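Local coordinates for protein chromosome-partitioning ATPase Soj (Thermus thermophilus, PDB 1WCV) that hydrolyses ATP, binds double-stranded DNA cooperatively in an ATP-dependent way to form nucleoprotein filaments, and is probably involved in chromosome partitioning, at residues A[52-60]-A[72-82]; A[199-207]-A[234-245]. All coordinates share one frame; numbering follows the deposited sequence.

How the contacts relate
Contact 1 (52-60 with 72-82) sits at one edge of the central sheet, on the hairpin 75-77/80-83; contact 2 (199-207 with 234-245) sets helix 230-246 against the loop that runs beside the other outermost strand, 170-177. Their nearest atoms are about 10 Å apart, yet side chains of both reach helix 18-33: L53 and F80 from contact 1, Y235 from contact 2. Both are partly buried: contact 1 runs from buried L53 to exposed R59, contact 2 has a buried middle and is most exposed at E199. Contact 1 joins its segments by apolar packing and a bridging water; contact 2 adds carboxylate and guanidinium bonds to backbone atoms and borders the second subunit.

Contact 1: A[52-60]-A[72-82]; sequences GLGVRAERG and GLVHPVDGFHL
L53 turns CG anti to its carbonyl carbon (chi1 -72°), which carries CD1 over to the hairpin, where it lies 4.1 Å from V77 CG1. L53 CD1 also comes to the edge of the F80 ring, near its plane, 4.0 Å from F80 CE2. F80 meets it from the opposite direction, its CG held between backbone N and carbonyl carbon (chi1 56°). L82 is the third neighbour of L53 CD1, and its CD2 also meets V55 CG2 tip to tip at 3.7 Å. Between L53 and V55 the chain leaves helix 48-52 through a Schellman motif whose C-prime residue is G54, at positive phi. What this loop packs on is a two-stranded antiparallel hairpin with a type I' turn from V77 to F80, at the edge of the P-loop NTPase sheet; L53 and F80 also touch L40 of strand 38-42. Farther along, V55 CG1 lies obliquely against the H75 ring, and A57 CB comes to 3.3 Å from H75 NE2. A water in the plane of that ring lies 3.2 Å from H75 NE2 and donates a weak bond to R56 O, while ND1 makes a weak bond to L73 O. At the exposed end the R59 side chain crosses L73 at about a right angle, one face of its guanidinium over CD2, with NH1 3.3 Å from that methyl; R59 NH2 forms a salt bridge with E68.

Contact 2: A[199-207]-A[234-245]; sequences EKVFWTVIP and AYRRLAEEVMAR
E241 holds CG anti to its backbone N (chi1 -160°) and runs extended beyond it, carrying the carboxylate to the W203 and T204 amides, the tight middle of the contact. E241 OE2 takes W203 N on its syn lone pair at 2.8 Å, a nearly straight bond. E241 OE1 likewise receives T204 N on the syn side at 2.9 Å. T204 OG1 donates to E241 OE1 at 2.7 Å, nearly along the C-O line. Three bonds thus fix the rotation of the carboxylate, which also lies at the edge of the F202 ring, near its plane, the two planes 83° apart. With an alanine here, both amides and the T204 hydroxyl would probably be left without their acceptor and the F202 edge without its neighbour. L238 CD1 sits over one F202 face, 4.2 Å from the centroid, and the R245 guanidinium stacks off-centre on the other, planes at 29°. Toward P207, I206 CD1 sits over the centre of the Y235 ring, 3.8 Å from its centroid, while Y235 OH bonds T23. The looser end is the more exposed one: R245 NH2 makes weak bonds to E199 O and V201 O, NH1 a weak one to K200 O and another bond to L172 O. R237, beside T204, forms a salt bridge with E190 of the second subunit. Here helix 230-246 packs on the segment leading to P207, which binds ATP and ADP, in the P-loop NTPase fold of the ParA family.

Contact 1: A[52-60]-A[72-82]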
loop_
_atom_site.group_PDB
_atom_site.type_symbol
_atom_site.label_atom_id
_atom_site.label_comp_id
_atom_site.label_asym_id
_atom_site.label_seq_id
_atom_site.Cartn_x
_atom_site.Cartn_y
_atom_site.Cartn_z
ATOM N N GLY A 52 15.321 -14.012 -17.029
ATOM C CA GLY A 52 15.294 -13.583 -15.642
ATOM C C GLY A 52 15.012 -14.746 -14.717
ATOM O O GLY A 52 15.165 -14.647 -13.498
ATOM N N LEU A 53 14.598 -15.857 -15.309
ATOM C CA LEU A 53 14.281 -17.057 -14.555
ATOM C C LEU A 53 15.325 -18.154 -14.766
ATOM O O LEU A 53 15.150 -19.281 -14.308
ATOM C CB LEU A 53 12.890 -17.551 -14.949
ATOM C CG LEU A 53 11.750 -16.665 -14.429
ATOM C CD1 LEU A 53 10.416 -17.169 -14.949
ATOM C CD2 LEU A 53 11.768 -16.666 -12.903
ATOM N N GLY A 54 16.408 -17.809 -15.456
ATOM C CA GLY A 54 17.477 -18.763 -15.705
ATOM C C GLY A 54 17.100 -19.901 -16.636
ATOM O O GLY A 54 17.736 -20.955 -16.623
ATOM N N VAL A 55 16.068 -19.692 -17.445
ATOM C CA VAL A 55 15.621 -20.715 -18.377
ATOM C C VAL A 55 16.265 -20.534 -19.744
ATOM O O VAL A 55 16.495 -19.413 -20.198
ATOM C CB VAL A 55 14.085 -20.699 -18.524
ATOM C CG1 VAL A 55 13.643 -21.698 -19.587
ATOM C CG2 VAL A 55 13.442 -21.035 -17.187
ATOM N N ARG A 56 16.563 -21.656 -20.387
ATOM C CA ARG A 56 17.188 -21.658 -21.702
ATOM C C ARG A 56 16.581 -22.795 -22.517
ATOM O O ARG A 56 17.091 -23.915 -22.509
ATOM C CB ARG A 56 18.699 -21.857 -21.550
ATOM C CG ARG A 56 19.471 -21.902 -22.856
ATOM C CD ARG A 56 20.957 -22.107 -22.597
ATOM N NE ARG A 56 21.733 -22.194 -23.832
ATOM C CZ ARG A 56 21.590 -23.152 -24.742
ATOM N NH1 ARG A 56 22.342 -23.147 -25.835
ATOM N NH2 ARG A 56 20.697 -24.117 -24.562
ATOM N N ALA A 57 15.487 -22.500 -23.211
ATOM C CA ALA A 57 14.803 -23.501 -24.021
ATOM C C ALA A 57 14.792 -23.124 -25.496
ATOM O O ALA A 57 15.019 -21.970 -25.854
ATOM C CB ALA A 57 13.374 -23.685 -23.522
ATOM N N GLU A 58 14.528 -24.108 -26.347
ATOM C CA GLU A 58 14.484 -23.880 -27.784
ATOM C C GLU A 58 13.044 -24.024 -28.261
ATOM O O GLU A 58 12.744 -23.875 -29.444
ATOM C CB GLU A 58 15.393 -24.879 -28.505
ATOM C CG GLU A 58 15.668 -24.533 -29.964
ATOM C CD GLU A 58 16.749 -25.404 -30.581
ATOM O OE1 GLU A 58 17.063 -25.207 -31.775
ATOM O OE2 GLU A 58 17.287 -26.283 -29.874
ATOM N N ARG A 59 12.160 -24.317 -27.315
ATOM C CA ARG A 59 10.739 -24.473 -27.593
ATOM C C ARG A 59 9.989 -23.484 -26.709
ATOM O O ARG A 59 10.225 -23.423 -25.503
ATOM C CB ARG A 59 10.292 -25.903 -27.277
ATOM C CG ARG A 59 10.919 -26.962 -28.173
ATOM C CD ARG A 59 10.673 -28.364 -27.637
ATOM N NE ARG A 59 9.252 -28.666 -27.480
ATOM C CZ ARG A 59 8.379 -28.711 -28.481
ATOM N NH1 ARG A 59 7.106 -28.995 -28.241
ATOM N NH2 ARG A 59 8.778 -28.471 -29.723
ATOM N N GLY A 60 9.093 -22.706 -27.309
ATOM C CA GLY A 60 8.352 -21.729 -26.533
ATOM C C GLY A 60 6.949 -21.421 -27.018
ATOM O O GLY A 60 6.269 -22.267 -27.605
ATOM N N GLY A 72 3.580 -29.781 -22.813
ATOM C CA GLY A 72 4.929 -30.198 -23.141
ATOM C C GLY A 72 5.873 -29.043 -23.408
ATOM O O GLY A 72 7.029 -29.255 -23.774
ATOM N N LEU A 73 5.386 -27.821 -23.216
ATOM C CA LEU A 73 6.194 -26.628 -23.447
ATOM C C LEU A 73 6.528 -25.858 -22.166
ATOM O O LEU A 73 7.525 -25.140 -22.109
ATOM C CB LEU A 73 5.473 -25.696 -24.424
ATOM C CG LEU A 73 5.339 -26.191 -25.867
ATOM C CD1 LEU A 73 4.385 -25.293 -26.641
ATOM C CD2 LEU A 73 6.712 -26.212 -26.521
ATOM N N VAL A 74 5.694 -26.011 -21.143
ATOM C CA VAL A 74 5.907 -25.314 -19.878
ATOM C C VAL A 74 7.100 -25.833 -19.082
ATOM O O VAL A 74 7.377 -27.034 -19.064
ATOM C CB VAL A 74 4.651 -25.395 -18.979
ATOM C CG1 VAL A 74 3.474 -24.740 -19.677
ATOM C CG2 VAL A 74 4.335 -26.849 -18.649
ATOM N N HIS A 75 7.802 -24.910 -18.429
ATOM C CA HIS A 75 8.967 -25.225 -17.604
ATOM C C HIS A 75 8.651 -24.891 -16.147
ATOM O O HIS A 75 8.260 -23.767 -15.834
ATOM C CB HIS A 75 10.178 -24.392 -18.030
ATOM C CG HIS A 75 10.777 -24.801 -19.341
ATOM N ND1 HIS A 75 10.057 -24.823 -20.516
ATOM C CD2 HIS A 75 12.040 -25.164 -19.666
ATOM C CE1 HIS A 75 10.852 -25.180 -21.509
ATOM N NE2 HIS A 75 12.061 -25.392 -21.020
ATOM N N PRO A 76 8.814 -25.859 -15.235
ATOM C CA PRO A 76 8.522 -25.561 -13.830
ATOM C C PRO A 76 9.623 -24.694 -13.225
ATOM O O PRO A 76 10.811 -24.965 -13.397
ATOM C CB PRO A 76 8.449 -26.945 -13.197
ATOM C CG PRO A 76 9.492 -27.700 -13.971
ATOM C CD PRO A 76 9.216 -27.267 -15.405
ATOM N N VAL A 77 9.225 -23.641 -12.524
ATOM C CA VAL A 77 10.192 -22.749 -11.907
ATOM C C VAL A 77 9.600 -22.046 -10.693
ATOM O O VAL A 77 8.466 -21.561 -10.730
ATOM C CB VAL A 77 10.686 -21.688 -12.915
ATOM C CG1 VAL A 77 9.510 -20.871 -13.430
ATOM C CG2 VAL A 77 11.724 -20.788 -12.260
ATOM N N ASP A 78 10.388 -22.004 -9.621
ATOM C CA ASP A 78 10.012 -21.369 -8.361
ATOM C C ASP A 78 8.542 -21.514 -7.976
ATOM O O ASP A 78 7.903 -20.540 -7.570
ATOM C CB ASP A 78 10.376 -19.882 -8.384
ATOM C CG ASP A 78 10.270 -19.237 -7.009
ATOM O OD1 ASP A 78 10.053 -18.009 -6.931
ATOM O OD2 ASP A 78 10.412 -19.964 -6.003
ATOM N N GLY A 79 8.004 -22.718 -8.107
ATOM C CA GLY A 79 6.621 -22.936 -7.727
ATOM C C GLY A 79 5.553 -22.678 -8.774
ATOM O O GLY A 79 4.376 -22.911 -8.513
ATOM N N PHE A 80 5.935 -22.177 -9.946
ATOM C CA PHE A 80 4.949 -21.951 -11.000
ATOM C C PHE A 80 5.440 -22.485 -12.340
ATOM O O PHE A 80 6.503 -23.094 -12.417
ATOM C CB PHE A 80 4.585 -20.460 -11.128
ATOM C CG PHE A 80 5.760 -19.550 -11.365
ATOM C CD1 PHE A 80 6.536 -19.098 -10.302
ATOM C CD2 PHE A 80 6.075 -19.118 -12.653
ATOM C CE1 PHE A 80 7.605 -18.231 -10.513
ATOM C CE2 PHE A 80 7.142 -18.250 -12.878
ATOM C CZ PHE A 80 7.910 -17.803 -11.809
ATOM N N HIS A 81 4.656 -22.274 -13.391
ATOM C CA HIS A 81 5.039 -22.746 -14.716
ATOM C C HIS A 81 5.295 -21.596 -15.681
ATOM O O HIS A 81 4.544 -20.626 -15.712
ATOM C CB HIS A 81 3.951 -23.660 -15.290
ATOM C CG HIS A 81 3.824 -24.974 -14.582
ATOM N ND1 HIS A 81 2.850 -25.897 -14.899
ATOM C CD2 HIS A 81 4.550 -25.523 -13.580
ATOM C CE1 HIS A 81 2.983 -26.957 -14.121
ATOM N NE2 HIS A 81 4.007 -26.756 -13.312
ATOM N N LEU A 82 6.364 -21.719 -16.460
ATOM C CA LEU A 82 6.738 -20.711 -17.448
ATOM C C LEU A 82 6.666 -21.243 -18.876
ATOM O O LEU A 82 7.183 -22.319 -19.172
ATOM C CB LEU A 82 8.166 -20.221 -17.201
ATOM C CG LEU A 82 8.782 -19.415 -18.354
ATOM C CD1 LEU A 82 8.281 -17.964 -18.311
ATOM C CD2 LEU A 82 10.294 -19.457 -18.263
HETATM O O HOH W 1 15.214 -25.504 -20.876
#

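Contact 2: A[199-207]-A[234-245]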
loop_
_atom_site.group_PDB
_atom_site.type_symbol
_atom_site.label_atom_id
_atom_site.label_comp_id
_atom_site.label_asym_id
_atom_site.label_seq_id
_atom_site.Cartn_x
_atom_site.Cartn_y
_atom_site.Cartn_z
ATOM N N GLU A 199 -7.852 5.833 -7.781
ATOM C CA GLU A 199 -7.908 4.458 -7.292
ATOM C C GLU A 199 -7.287 3.433 -8.230
ATOM O O GLU A 199 -7.022 2.303 -7.829
ATOM C CB GLU A 199 -9.366 4.070 -6.994
ATOM C CG GLU A 199 -10.271 4.082 -8.221
ATOM C CD GLU A 199 -11.718 3.749 -7.893
ATOM O OE1 GLU A 199 -12.362 4.533 -7.161
ATOM O OE2 GLU A 199 -12.214 2.703 -8.368
ATOM N N LYS A 200 -7.066 3.823 -9.479
ATOM C CA LYS A 200 -6.469 2.912 -10.441
ATOM C C LYS A 200 -5.035 2.554 -10.071
ATOM O O LYS A 200 -4.523 1.517 -10.483
ATOM C CB LYS A 200 -6.504 3.528 -11.840
ATOM C CG LYS A 200 -7.913 3.751 -12.366
ATOM C CD LYS A 200 -7.903 4.332 -13.761
ATOM C CE LYS A 200 -7.345 5.740 -13.773
ATOM N NZ LYS A 200 -7.417 6.341 -15.131
ATOM N N VAL A 201 -4.394 3.394 -9.267
ATOM C CA VAL A 201 -3.008 3.139 -8.882
ATOM C C VAL A 201 -2.957 2.271 -7.640
ATOM O O VAL A 201 -3.596 2.591 -6.631
ATOM C CB VAL A 201 -2.270 4.466 -8.588
ATOM C CG1 VAL A 201 -0.779 4.198 -8.328
ATOM C CG2 VAL A 201 -2.465 5.440 -9.758
ATOM N N PHE A 202 -2.224 1.160 -7.719
ATOM C CA PHE A 202 -2.082 0.270 -6.572
ATOM C C PHE A 202 -1.440 1.050 -5.432
ATOM O O PHE A 202 -0.601 1.915 -5.667
ATOM C CB PHE A 202 -1.164 -0.904 -6.903
ATOM C CG PHE A 202 -1.792 -1.956 -7.768
ATOM C CD1 PHE A 202 -2.748 -2.827 -7.240
ATOM C CD2 PHE A 202 -1.396 -2.116 -9.098
ATOM C CE1 PHE A 202 -3.293 -3.841 -8.013
ATOM C CE2 PHE A 202 -1.940 -3.134 -9.887
ATOM C CZ PHE A 202 -2.889 -3.999 -9.345
ATOM N N TRP A 203 -1.833 0.730 -4.202
ATOM C CA TRP A 203 -1.255 1.371 -3.033
ATOM C C TRP A 203 0.141 0.815 -2.772
ATOM O O TRP A 203 1.007 1.515 -2.264
ATOM C CB TRP A 203 -2.151 1.159 -1.812
ATOM C CG TRP A 203 -3.309 2.089 -1.826
ATOM C CD1 TRP A 203 -4.616 1.773 -2.062
ATOM C CD2 TRP A 203 -3.255 3.516 -1.709
ATOM N NE1 TRP A 203 -5.378 2.916 -2.105
ATOM C CE2 TRP A 203 -4.569 3.999 -1.895
ATOM C CE3 TRP A 203 -2.224 4.432 -1.471
ATOM C CZ2 TRP A 203 -4.879 5.362 -1.853
ATOM C CZ3 TRP A 203 -2.531 5.786 -1.429
ATOM C CH2 TRP A 203 -3.850 6.235 -1.621
ATOM N N THR A 204 0.355 -0.452 -3.116
ATOM C CA THR A 204 1.670 -1.052 -2.934
ATOM C C THR A 204 2.577 -0.483 -4.021
ATOM O O THR A 204 2.221 -0.465 -5.198
ATOM C CB THR A 204 1.621 -2.585 -3.090
ATOM O OG1 THR A 204 0.669 -3.126 -2.170
ATOM C CG2 THR A 204 2.999 -3.195 -2.826
ATOM N N VAL A 205 3.748 -0.018 -3.616
ATOM C CA VAL A 205 4.710 0.555 -4.535
ATOM C C VAL A 205 5.979 -0.266 -4.413
ATOM O O VAL A 205 6.370 -0.616 -3.298
ATOM C CB VAL A 205 4.986 2.026 -4.144
ATOM C CG1 VAL A 205 6.187 2.585 -4.916
ATOM C CG2 VAL A 205 3.758 2.864 -4.430
ATOM N N ILE A 206 6.614 -0.587 -5.544
ATOM C CA ILE A 206 7.851 -1.368 -5.525
ATOM C C ILE A 206 9.043 -0.409 -5.465
ATOM O O ILE A 206 9.226 0.439 -6.341
ATOM C CB ILE A 206 7.986 -2.270 -6.780
ATOM C CG1 ILE A 206 6.667 -3.012 -7.042
ATOM C CG2 ILE A 206 9.109 -3.288 -6.561
ATOM C CD1 ILE A 206 6.206 -3.888 -5.881
ATOM N N PRO A 207 9.880 -0.541 -4.431
ATOM C CA PRO A 207 11.039 0.340 -4.284
ATOM C C PRO A 207 12.227 -0.033 -5.152
ATOM O O PRO A 207 12.402 -1.190 -5.531
ATOM C CB PRO A 207 11.388 0.180 -2.816
ATOM C CG PRO A 207 11.203 -1.305 -2.640
ATOM C CD PRO A 207 9.869 -1.567 -3.369
ATOM N N ALA A 234 7.487 -6.077 -0.678
ATOM C CA ALA A 234 6.547 -5.329 -1.511
ATOM C C ALA A 234 5.825 -6.239 -2.512
ATOM O O ALA A 234 4.609 -6.136 -2.681
ATOM C CB ALA A 234 7.270 -4.199 -2.238
ATOM N N TYR A 235 6.552 -7.138 -3.174
ATOM C CA TYR A 235 5.883 -8.028 -4.121
ATOM C C TYR A 235 4.952 -9.019 -3.431
ATOM O O TYR A 235 3.955 -9.446 -4.011
ATOM C CB TYR A 235 6.899 -8.750 -5.016
ATOM C CG TYR A 235 7.244 -7.922 -6.232
ATOM C CD1 TYR A 235 6.263 -7.582 -7.161
ATOM C CD2 TYR A 235 8.535 -7.431 -6.430
ATOM C CE1 TYR A 235 6.560 -6.764 -8.252
ATOM C CE2 TYR A 235 8.843 -6.620 -7.514
ATOM C CZ TYR A 235 7.853 -6.286 -8.417
ATOM O OH TYR A 235 8.149 -5.452 -9.467
ATOM N N ARG A 236 5.265 -9.383 -2.190
ATOM C CA ARG A 236 4.401 -10.290 -1.445
ATOM C C ARG A 236 3.078 -9.559 -1.209
ATOM O O ARG A 236 1.995 -10.113 -1.401
ATOM C CB ARG A 236 5.053 -10.655 -0.101
ATOM C CG ARG A 236 4.175 -11.452 0.880
ATOM C CD ARG A 236 3.726 -12.783 0.304
ATOM N NE ARG A 236 2.804 -13.514 1.179
ATOM C CZ ARG A 236 3.160 -14.181 2.277
ATOM N NH1 ARG A 236 4.429 -14.222 2.657
ATOM N NH2 ARG A 236 2.243 -14.823 2.988
ATOM N N ARG A 237 3.183 -8.293 -0.815
ATOM C CA ARG A 237 2.007 -7.481 -0.537
ATOM C C ARG A 237 1.231 -7.188 -1.825
ATOM O O ARG A 237 0.001 -7.184 -1.830
ATOM C CB ARG A 237 2.444 -6.189 0.161
ATOM C CG ARG A 237 1.315 -5.322 0.697
ATOM C CD ARG A 237 1.874 -4.239 1.624
ATOM N NE ARG A 237 2.531 -4.825 2.795
ATOM C CZ ARG A 237 3.822 -4.688 3.094
ATOM N NH1 ARG A 237 4.631 -3.978 2.316
ATOM N NH2 ARG A 237 4.309 -5.269 4.173
ATOM N N LEU A 238 1.950 -6.966 -2.924
ATOM C CA LEU A 238 1.288 -6.697 -4.194
ATOM C C LEU A 238 0.420 -7.875 -4.621
ATOM O O LEU A 238 -0.685 -7.683 -5.118
ATOM C CB LEU A 238 2.311 -6.416 -5.293
ATOM C CG LEU A 238 1.690 -6.150 -6.670
ATOM C CD1 LEU A 238 0.812 -4.905 -6.602
ATOM C CD2 LEU A 238 2.788 -5.967 -7.700
ATOM N N ALA A 239 0.920 -9.092 -4.439
ATOM C CA ALA A 239 0.151 -10.272 -4.818
ATOM C C ALA A 239 -1.180 -10.254 -4.070
ATOM O O ALA A 239 -2.220 -10.621 -4.618
ATOM C CB ALA A 239 0.936 -11.548 -4.499
ATOM N N GLU A 240 -1.146 -9.813 -2.815
ATOM C CA GLU A 240 -2.365 -9.732 -2.014
ATOM C C GLU A 240 -3.284 -8.633 -2.554
ATOM O O GLU A 240 -4.499 -8.807 -2.629
ATOM C CB GLU A 240 -2.023 -9.435 -0.545
ATOM C CG GLU A 240 -1.308 -10.566 0.179
ATOM C CD GLU A 240 -0.945 -10.208 1.611
ATOM O OE1 GLU A 240 -0.142 -9.273 1.815
ATOM O OE2 GLU A 240 -1.466 -10.857 2.540
ATOM N N GLU A 241 -2.703 -7.500 -2.940
ATOM C CA GLU A 241 -3.507 -6.407 -3.448
ATOM C C GLU A 241 -4.091 -6.786 -4.806
ATOM O O GLU A 241 -5.236 -6.454 -5.117
ATOM C CB GLU A 241 -2.685 -5.115 -3.542
ATOM C CG GLU A 241 -3.579 -3.878 -3.583
ATOM C CD GLU A 241 -2.816 -2.578 -3.668
ATOM O OE1 GLU A 241 -1.572 -2.590 -3.520
ATOM O OE2 GLU A 241 -3.479 -1.538 -3.877
ATOM N N VAL A 242 -3.307 -7.493 -5.613
ATOM C CA VAL A 242 -3.802 -7.930 -6.907
ATOM C C VAL A 242 -4.952 -8.920 -6.706
ATOM O O VAL A 242 -5.982 -8.815 -7.369
ATOM C CB VAL A 242 -2.683 -8.589 -7.747
ATOM C CG1 VAL A 242 -3.301 -9.424 -8.884
ATOM C CG2 VAL A 242 -1.771 -7.505 -8.335
ATOM N N MET A 243 -4.799 -9.877 -5.792
ATOM C CA MET A 243 -5.891 -10.828 -5.569
ATOM C C MET A 243 -7.145 -10.123 -5.060
ATOM O O MET A 243 -8.261 -10.506 -5.399
ATOM C CB MET A 243 -5.493 -11.929 -4.584
ATOM C CG MET A 243 -4.651 -13.037 -5.189
ATOM S SD MET A 243 -5.223 -13.592 -6.835
ATOM C CE MET A 243 -6.958 -14.086 -6.515
ATOM N N ALA A 244 -6.962 -9.094 -4.237
ATOM C CA ALA A 244 -8.098 -8.344 -3.723
ATOM C C ALA A 244 -8.849 -7.692 -4.886
ATOM O O ALA A 244 -10.076 -7.691 -4.921
ATOM C CB ALA A 244 -7.622 -7.284 -2.745
ATOM N N ARG A 245 -8.113 -7.131 -5.841
ATOM C CA ARG A 245 -8.759 -6.506 -6.983
ATOM C C ARG A 245 -9.403 -7.541 -7.900
ATOM O O ARG A 245 -10.477 -7.295 -8.444
ATOM C CB ARG A 245 -7.772 -5.633 -7.766
ATOM C CG ARG A 245 -7.349 -4.408 -6.978
ATOM C CD ARG A 245 -6.826 -3.285 -7.850
ATOM N NE ARG A 245 -6.431 -2.143 -7.027
ATOM C CZ ARG A 245 -6.073 -0.957 -7.508
ATOM N NH1 ARG A 245 -6.054 -0.750 -8.822
ATOM N NH2 ARG A 245 -5.752 0.027 -6.676
#